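PDB 5YLO: probable enoyl-CoA hydratase/isomerase, which probably acts as a Δ3,Δ2-enoyl-CoA isomerase of the crotonase-like family, shifting double bonds so that unsaturated fatty acids can be degraded. Local coordinates for residues R132-Y137 and D168-A173; R154-E159 and A179-E184. All coordinates share one frame; numbering follows the deposited sequence.

Contact 1: R132-Y137 and D168-A173; sequences RFKAGY and DEAWSA
F133 and W171 exchange two backbone hydrogen bonds and so fasten strand 132-134 to the short strand 171-172 as an antiparallel pair. F133 N reaches W171 O at 2.9 Å, and the return bond from W171 N to F133 O, also 2.9 Å, is the straighter of the two. The two aromatic residues put their side chains on the same face, where F133 CB stands 4.4 Å from W171 CB; large apolar groups suit this buried side, which helices 114-120 and 173-179 help to cover.

R132 sends its long side chain to the other face. Its CB begins 4.0 Å from W171 O. With CG beside the backbone N, bends at chi2 (-109°) and chi3 (-67°) then swing CD and NE round and turn the guanidinium back over A170. NE and CZ pass near the methyl, and NH1 comes to 3.9 Å from A170 CB, which sits over one guanidinium face, offset toward its rim. At the tip, NH1 gives a weak hydrogen bond of 3.3 Å to a water that is also gripped by A170 N at 2.9 Å. A small alanine suits this spot, since its methyl is pressed from another direction by CG of K134.

Farther along, the pairing opens at A135, where a second water takes the A135 N-H and donates to E169 O. The chains meet again at Y137 and D168: Y137 CD2 lies 3.8 Å from D168 CB, with ring and carboxylate planes 63° apart. The carboxylate of E169 forms a salt bridge with R175, whose backbone N is capped by S172. The chemistry thus combines direct backbone bonds in the middle of the contact with waters beside them that serve the neighbouring N-H and carbonyl groups.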
ATOM      1  N   ARG A 132      -0.245  14.242 -19.016  1.00 59.15           N
ATOM      2  CA  ARG A 132      -1.091  14.779 -17.959  1.00 64.26           C
ATOM      3  C   ARG A 132      -2.159  13.748 -17.617  1.00 56.17           C
ATOM      4  O   ARG A 132      -2.583  12.967 -18.471  1.00 51.82           O
ATOM      5  CB  ARG A 132      -1.740  16.102 -18.386  1.00 72.42           C
ATOM      6  CG  ARG A 132      -0.747  17.132 -18.911  1.00 80.09           C
ATOM      7  CD  ARG A 132      -0.569  18.272 -17.927  1.00 83.19           C
ATOM      8  NE  ARG A 132      -1.791  19.059 -17.805  1.00 84.71           N
ATOM      9  CZ  ARG A 132      -2.000  19.980 -16.872  1.00 85.23           C
ATOM     10  NH1 ARG A 132      -3.146  20.644 -16.842  1.00 92.09           N
ATOM     11  NH2 ARG A 132      -1.067  20.230 -15.963  1.00 77.36           N
ATOM     12  N   PHE A 133      -2.593  13.744 -16.359  1.00 53.77           N
ATOM     13  CA  PHE A 133      -3.480  12.696 -15.868  1.00 51.31           C
ATOM     14  C   PHE A 133      -4.709  13.303 -15.210  1.00 52.24           C
ATOM     15  O   PHE A 133      -4.590  14.187 -14.357  1.00 53.61           O
ATOM     16  CB  PHE A 133      -2.742  11.781 -14.886  1.00 55.10           C
ATOM     17  CG  PHE A 133      -1.604  11.026 -15.510  1.00 49.39           C
ATOM     18  CD1 PHE A 133      -0.340  11.590 -15.593  1.00 51.90           C
ATOM     19  CD2 PHE A 133      -1.802   9.756 -16.027  1.00 48.96           C
ATOM     20  CE1 PHE A 133       0.708  10.896 -16.175  1.00 60.41           C
ATOM     21  CE2 PHE A 133      -0.760   9.056 -16.608  1.00 55.29           C
ATOM     22  CZ  PHE A 133       0.498   9.626 -16.683  1.00 58.82           C
ATOM     23  N   LYS A 134      -5.884  12.813 -15.600  1.00 47.89           N
ATOM     24  CA  LYS A 134      -7.161  13.273 -15.072  1.00 52.62           C
ATOM     25  C   LYS A 134      -8.013  12.073 -14.690  1.00 51.96           C
ATOM     26  O   LYS A 134      -7.998  11.045 -15.375  1.00 44.67           O
ATOM     27  CB  LYS A 134      -7.912  14.136 -16.098  1.00 62.25           C
ATOM     28  CG  LYS A 134      -7.574  15.620 -16.065  1.00 64.72           C
ATOM     29  CD  LYS A 134      -8.331  16.363 -17.156  1.00 70.81           C
ATOM     30  CE  LYS A 134      -8.515  17.834 -16.822  1.00 81.46           C
ATOM     31  NZ  LYS A 134      -9.314  18.521 -17.877  1.00 79.26           N
ATOM     32  N   ALA A 135      -8.763  12.208 -13.599  1.00 51.05           N
ATOM     33  CA  ALA A 135      -9.617  11.127 -13.126  1.00 43.99           C
ATOM     34  C   ALA A 135     -10.774  11.705 -12.327  1.00 44.85           C
ATOM     35  O   ALA A 135     -10.636  12.737 -11.666  1.00 44.29           O
ATOM     36  CB  ALA A 135      -8.847  10.131 -12.257  1.00 45.69           C
ATOM     37  N   GLY A 136     -11.905  11.020 -12.381  1.00 43.54           N
ATOM     38  CA  GLY A 136     -13.036  11.408 -11.560  1.00 40.44           C
ATOM     39  C   GLY A 136     -13.587  12.745 -11.994  1.00 42.77           C
ATOM     40  O   GLY A 136     -13.987  12.930 -13.148  1.00 51.40           O
ATOM     41  N   TYR A 137     -13.597  13.704 -11.072  1.00 47.28           N
ATOM     42  CA  TYR A 137     -14.108  15.038 -11.364  1.00 54.28           C
ATOM     43  C   TYR A 137     -13.141  15.780 -12.282  1.00 64.79           C
ATOM     44  O   TYR A 137     -11.962  15.940 -11.952  1.00 71.60           O
ATOM     45  CB  TYR A 137     -14.317  15.800 -10.058  1.00 56.17           C
ATOM     46  CG  TYR A 137     -14.914  17.186 -10.204  1.00 65.07           C
ATOM     47  CD1 TYR A 137     -15.977  17.425 -11.064  1.00 66.61           C
ATOM     48  CD2 TYR A 137     -14.430  18.252  -9.451  1.00 64.00           C
ATOM     49  CE1 TYR A 137     -16.528  18.689 -11.186  1.00 68.71           C
ATOM     50  CE2 TYR A 137     -14.975  19.516  -9.566  1.00 67.86           C
ATOM     51  CZ  TYR A 137     -16.024  19.730 -10.434  1.00 78.72           C
ATOM     52  OH  TYR A 137     -16.570  20.989 -10.552  1.00 88.42           O
ATOM     53  N   ASP A 168     -10.512  18.600  -9.450  1.00 66.51           N
ATOM     54  CA  ASP A 168     -10.591  18.628 -10.903  1.00 73.36           C
ATOM     55  C   ASP A 168      -9.241  18.843 -11.578  1.00 78.25           C
ATOM     56  O   ASP A 168      -9.166  18.765 -12.809  1.00 84.08           O
ATOM     57  CB  ASP A 168     -11.556  19.720 -11.361  1.00 75.95           C
ATOM     58  CG  ASP A 168     -10.854  21.029 -11.630  1.00 94.43           C
ATOM     59  OD1 ASP A 168     -10.515  21.729 -10.654  1.00 93.94           O
ATOM     60  OD2 ASP A 168     -10.635  21.351 -12.816  1.00106.82           O
ATOM     61  N   GLU A 169      -8.181  19.107 -10.819  1.00 70.97           N
ATOM     62  CA  GLU A 169      -6.898  19.423 -11.429  1.00 67.40           C
ATOM     63  C   GLU A 169      -6.245  18.169 -11.995  1.00 52.60           C
ATOM     64  O   GLU A 169      -6.404  17.068 -11.462  1.00 48.99           O
ATOM     65  CB  GLU A 169      -5.972  20.085 -10.409  1.00 81.02           C
ATOM     66  CG  GLU A 169      -5.544  19.171  -9.271  1.00 84.84           C
ATOM     67  CD  GLU A 169      -4.858  19.914  -8.144  1.00 89.15           C
ATOM     68  OE1 GLU A 169      -4.867  21.162  -8.158  1.00 82.17           O
ATOM     69  OE2 GLU A 169      -4.312  19.247  -7.239  1.00 89.05           O
ATOM     70  N   ALA A 170      -5.518  18.340 -13.094  1.00 60.93           N
ATOM     71  CA  ALA A 170      -4.737  17.250 -13.651  1.00 48.82           C
ATOM     72  C   ALA A 170      -3.375  17.175 -12.968  1.00 48.55           C
ATOM     73  O   ALA A 170      -2.868  18.160 -12.425  1.00 53.78           O
ATOM     74  CB  ALA A 170      -4.562  17.423 -15.159  1.00 50.11           C
ATOM     75  N   TRP A 171      -2.787  15.984 -12.993  1.00 51.15           N
ATOM     76  CA  TRP A 171      -1.454  15.761 -12.454  1.00 56.44           C
ATOM     77  C   TRP A 171      -0.431  15.737 -13.580  1.00 52.04           C
ATOM     78  O   TRP A 171      -0.679  15.176 -14.652  1.00 46.76           O
ATOM     79  CB  TRP A 171      -1.383  14.453 -11.666  1.00 48.55           C
ATOM     80  CG  TRP A 171      -2.090  14.503 -10.352  1.00 52.46           C
ATOM     81  CD1 TRP A 171      -2.943  15.473  -9.914  1.00 58.23           C
ATOM     82  CD2 TRP A 171      -2.002  13.541  -9.296  1.00 46.17           C
ATOM     83  NE1 TRP A 171      -3.394  15.173  -8.652  1.00 49.28           N
ATOM     84  CE2 TRP A 171      -2.830  13.990  -8.250  1.00 53.64           C
ATOM     85  CE3 TRP A 171      -1.302  12.341  -9.136  1.00 49.04           C
ATOM     86  CZ2 TRP A 171      -2.978  13.282  -7.059  1.00 58.83           C
ATOM     87  CZ3 TRP A 171      -1.450  11.639  -7.954  1.00 53.57           C
ATOM     88  CH2 TRP A 171      -2.282  12.112  -6.931  1.00 58.46           C
ATOM     89  N   SER A 172       0.721  16.354 -13.332  1.00 55.17           N
ATOM     90  CA  SER A 172       1.815  16.327 -14.284  1.00 49.91           C
ATOM     91  C   SER A 172       2.542  14.987 -14.210  1.00 50.49           C
ATOM     92  O   SER A 172       2.328  14.180 -13.302  1.00 50.65           O
ATOM     93  CB  SER A 172       2.789  17.473 -14.019  1.00 52.75           C
ATOM     94  OG  SER A 172       3.490  17.269 -12.804  1.00 59.95           O
ATOM     95  N   ALA A 173       3.417  14.755 -15.189  1.00 62.83           N
ATOM     96  CA  ALA A 173       4.214  13.533 -15.183  1.00 61.72           C
ATOM     97  C   ALA A 173       5.134  13.489 -13.971  1.00 60.75           C
ATOM     98  O   ALA A 173       5.375  12.419 -13.402  1.00 55.31           O
ATOM     99  CB  ALA A 173       5.018  13.421 -16.477  1.00 59.78           C
TER
HETATM  100  O   HOH W   1      -5.155  20.989 -14.202  1.00 64.08           O
HETATM  101  O   HOH W   2      -8.165  15.097 -12.128  1.00 47.94           O

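Contact 2: R154-E159 and A179-E184; sequences RLLGSE and AGLVGE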
ATOM      1  N   ARG A 154      -4.585   1.510  -4.620  1.00 33.45           N
ATOM      2  CA  ARG A 154      -3.538   0.502  -4.502  1.00 34.13           C
ATOM      3  C   ARG A 154      -2.179   1.042  -4.932  1.00 34.43           C
ATOM      4  O   ARG A 154      -1.149   0.626  -4.389  1.00 36.88           O
ATOM      5  CB  ARG A 154      -3.913  -0.732  -5.323  1.00 34.27           C
ATOM      6  CG  ARG A 154      -5.032  -1.555  -4.710  1.00 34.58           C
ATOM      7  CD  ARG A 154      -5.528  -2.635  -5.654  1.00 34.97           C
ATOM      8  NE  ARG A 154      -6.324  -3.626  -4.938  1.00 35.85           N
ATOM      9  CZ  ARG A 154      -7.618  -3.498  -4.667  1.00 35.71           C
ATOM     10  NH1 ARG A 154      -8.282  -2.417  -5.062  1.00 34.73           N
ATOM     11  NH2 ARG A 154      -8.252  -4.452  -4.000  1.00 36.82           N
ATOM     12  N   LEU A 155      -2.152   1.966  -5.890  1.00 33.98           N
ATOM     13  CA  LEU A 155      -0.901   2.549  -6.357  1.00 37.92           C
ATOM     14  C   LEU A 155      -0.500   3.798  -5.584  1.00 36.45           C
ATOM     15  O   LEU A 155       0.698   4.051  -5.411  1.00 38.56           O
ATOM     16  CB  LEU A 155      -1.006   2.893  -7.846  1.00 37.55           C
ATOM     17  CG  LEU A 155      -1.281   1.749  -8.820  1.00 35.01           C
ATOM     18  CD1 LEU A 155      -1.709   2.300 -10.172  1.00 37.58           C
ATOM     19  CD2 LEU A 155      -0.053   0.867  -8.968  1.00 38.38           C
ATOM     20  N   LEU A 156      -1.472   4.582  -5.116  1.00 34.66           N
ATOM     21  CA  LEU A 156      -1.212   5.904  -4.566  1.00 35.39           C
ATOM     22  C   LEU A 156      -1.521   6.041  -3.082  1.00 37.92           C
ATOM     23  O   LEU A 156      -1.149   7.058  -2.489  1.00 37.12           O
ATOM     24  CB  LEU A 156      -2.030   6.965  -5.321  1.00 35.22           C
ATOM     25  CG  LEU A 156      -1.622   7.518  -6.692  1.00 38.04           C
ATOM     26  CD1 LEU A 156      -0.705   6.582  -7.473  1.00 35.34           C
ATOM     27  CD2 LEU A 156      -2.874   7.861  -7.497  1.00 40.69           C
ATOM     28  N   GLY A 157      -2.178   5.066  -2.468  1.00 37.33           N
ATOM     29  CA  GLY A 157      -2.751   5.257  -1.155  1.00 35.96           C
ATOM     30  C   GLY A 157      -4.105   5.945  -1.229  1.00 35.54           C
ATOM     31  O   GLY A 157      -4.459   6.592  -2.214  1.00 35.17           O
ATOM     32  N   SER A 158      -4.874   5.803  -0.145  1.00 37.57           N
ATOM     33  CA  SER A 158      -6.260   6.267  -0.151  1.00 35.69           C
ATOM     34  C   SER A 158      -6.349   7.772  -0.379  1.00 36.35           C
ATOM     35  O   SER A 158      -7.066   8.231  -1.276  1.00 36.04           O
ATOM     36  CB  SER A 158      -6.952   5.879   1.157  1.00 36.30           C
ATOM     37  OG  SER A 158      -7.116   4.475   1.253  1.00 54.34           O
ATOM     38  N   GLU A 159      -5.622   8.560   0.419  1.00 46.00           N
ATOM     39  CA  GLU A 159      -5.772  10.013   0.354  1.00 54.40           C
ATOM     40  C   GLU A 159      -5.337  10.558  -1.003  1.00 47.26           C
ATOM     41  O   GLU A 159      -6.046  11.366  -1.615  1.00 40.92           O
ATOM     42  CB  GLU A 159      -4.980  10.680   1.481  1.00 46.43           C
ATOM     43  CG  GLU A 159      -5.113  12.200   1.492  1.00 49.29           C
ATOM     44  CD  GLU A 159      -4.396  12.857   2.658  1.00 56.63           C
ATOM     45  OE1 GLU A 159      -4.596  14.073   2.864  1.00 65.51           O
ATOM     46  OE2 GLU A 159      -3.636  12.165   3.367  1.00 62.41           O
ATOM     47  N   ALA A 179       4.091  10.458  -6.879  1.00 50.66           N
ATOM     48  CA  ALA A 179       3.013   9.811  -6.144  1.00 43.48           C
ATOM     49  C   ALA A 179       2.948   8.309  -6.382  1.00 46.00           C
ATOM     50  O   ALA A 179       2.178   7.625  -5.697  1.00 39.18           O
ATOM     51  CB  ALA A 179       1.669  10.444  -6.516  1.00 40.14           C
ATOM     52  N   GLY A 180       3.723   7.785  -7.326  1.00 44.88           N
ATOM     53  CA  GLY A 180       3.688   6.377  -7.658  1.00 38.69           C
ATOM     54  C   GLY A 180       2.733   6.006  -8.768  1.00 42.20           C
ATOM     55  O   GLY A 180       2.497   4.812  -8.986  1.00 46.28           O
ATOM     56  N   LEU A 181       2.173   6.989  -9.475  1.00 48.09           N
ATOM     57  CA  LEU A 181       1.238   6.686 -10.553  1.00 40.69           C
ATOM     58  C   LEU A 181       1.953   6.047 -11.737  1.00 47.85           C
ATOM     59  O   LEU A 181       1.463   5.070 -12.315  1.00 50.45           O
ATOM     60  CB  LEU A 181       0.509   7.961 -10.978  1.00 42.52           C
ATOM     61  CG  LEU A 181      -0.726   7.819 -11.866  1.00 42.65           C
ATOM     62  CD1 LEU A 181      -1.752   6.908 -11.215  1.00 38.85           C
ATOM     63  CD2 LEU A 181      -1.319   9.192 -12.133  1.00 43.10           C
ATOM     64  N   VAL A 182       3.113   6.583 -12.111  1.00 41.59           N
ATOM     65  CA  VAL A 182       3.951   5.994 -13.145  1.00 41.28           C
ATOM     66  C   VAL A 182       5.294   5.654 -12.520  1.00 42.26           C
ATOM     67  O   VAL A 182       5.686   6.220 -11.495  1.00 48.44           O
ATOM     68  CB  VAL A 182       4.127   6.928 -14.363  1.00 45.01           C
ATOM     69  CG1 VAL A 182       2.771   7.365 -14.894  1.00 44.74           C
ATOM     70  CG2 VAL A 182       4.978   8.137 -14.000  1.00 43.51           C
ATOM     71  N   GLY A 183       5.999   4.716 -13.142  1.00 40.77           N
ATOM     72  CA  GLY A 183       7.255   4.242 -12.594  1.00 42.02           C
ATOM     73  C   GLY A 183       8.468   4.981 -13.115  1.00 43.87           C
ATOM     74  O   GLY A 183       9.531   4.962 -12.488  1.00 53.64           O
ATOM     75  N   GLU A 184       8.320   5.645 -14.258  1.00 51.19           N
ATOM     76  CA  GLU A 184       9.451   6.264 -14.928  1.00 55.90           C
ATOM     77  C   GLU A 184       8.953   7.400 -15.807  1.00 55.49           C
ATOM     78  O   GLU A 184       7.868   7.323 -16.389  1.00 60.87           O
ATOM     79  CB  GLU A 184      10.220   5.230 -15.760  1.00 58.45           C
ATOM     80  CG  GLU A 184      11.488   5.743 -16.407  1.00 68.54           C
ATOM     81  CD  GLU A 184      12.249   4.644 -17.118  1.00 80.61           C
ATOM     82  OE1 GLU A 184      11.970   3.454 -16.851  1.00 85.06           O
ATOM     83  OE2 GLU A 184      13.122   4.970 -17.946  1.00 77.34           O
TER
HETATM   84  O   HOH W   3       1.015   9.113  -3.543  1.00 42.32           O
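This is an apolar packing contact between two helix ends near the surface: the last turn of helix 146-156 meets the turn that follows helix 173-179 and leads into strand 184-186. No direct hydrogen bond joins the two segments. L156 makes the largest share of the contact. Its CG lies beside the backbone N (chi1 -79°), an orientation from which the branched end reaches the opposite backbone. There CD1 settles against the turn, 3.5 Å from A179 O and equally 3.5 Å from L181 N. The same methyl approaches L181 CD1 at 3.9 Å, the two leucines crossing at a slant, while L156 CG faces the A179 CB methyl at 4.4 Å. L181 holds its CG anti to its own N (chi1 -167°), which sets CD1 opposite the forked end of L156, almost equally far from both methyls. Branched leucines suit such a place because each offers two methyls for contact.

Glycines shape both helix ends. G180, with phi 92°, closes helix 173-179 in a Schellman motif; the positive phi itself suits glycine, and the lack of a side chain lets L155 O lie close by. G157, likewise at positive phi, terminates helix 146-156 and stands at the N-cap position of helix 158-166. L155 adds its CB near G180 O, 4.2 Å away, and also packs on L120 and R125; L181 O is held by the R125 side chain. R154 donates to G220 O of the second subunit, and E159 OE1 accepts from R125 N of the second subunit.

The polar link is a single water that donates to L156 O at 3.2 Å and to A179 O at 2.9 Å. Both carbonyl oxygens are acceptors and cannot bond each other, so the water supplies the protons while the leucine methyls make the adhesion.

In the fold
The two contacts alternate along the chain: 132-137, 154-159, 168-173, then 179-184. Their centres are 13 Å apart, and they touch directly. The indole of W171 packs against A179 and L156, and the ring of F133 meets L181 and V182, so the buried face of contact 1 continues into contact 2. Contact 1 belongs to the small three-stranded sheet, whereas contact 2 leads into strand 184-186, one of the two edge strands of the six-stranded sheet in this chain. Helices 146-156, 158-166 and 173-179 connect the four segments. The contacts join the three-stranded sheet, these helices and the edge of the larger sheet in one continuous apolar layer, and both also touch the second subunit of the trimer.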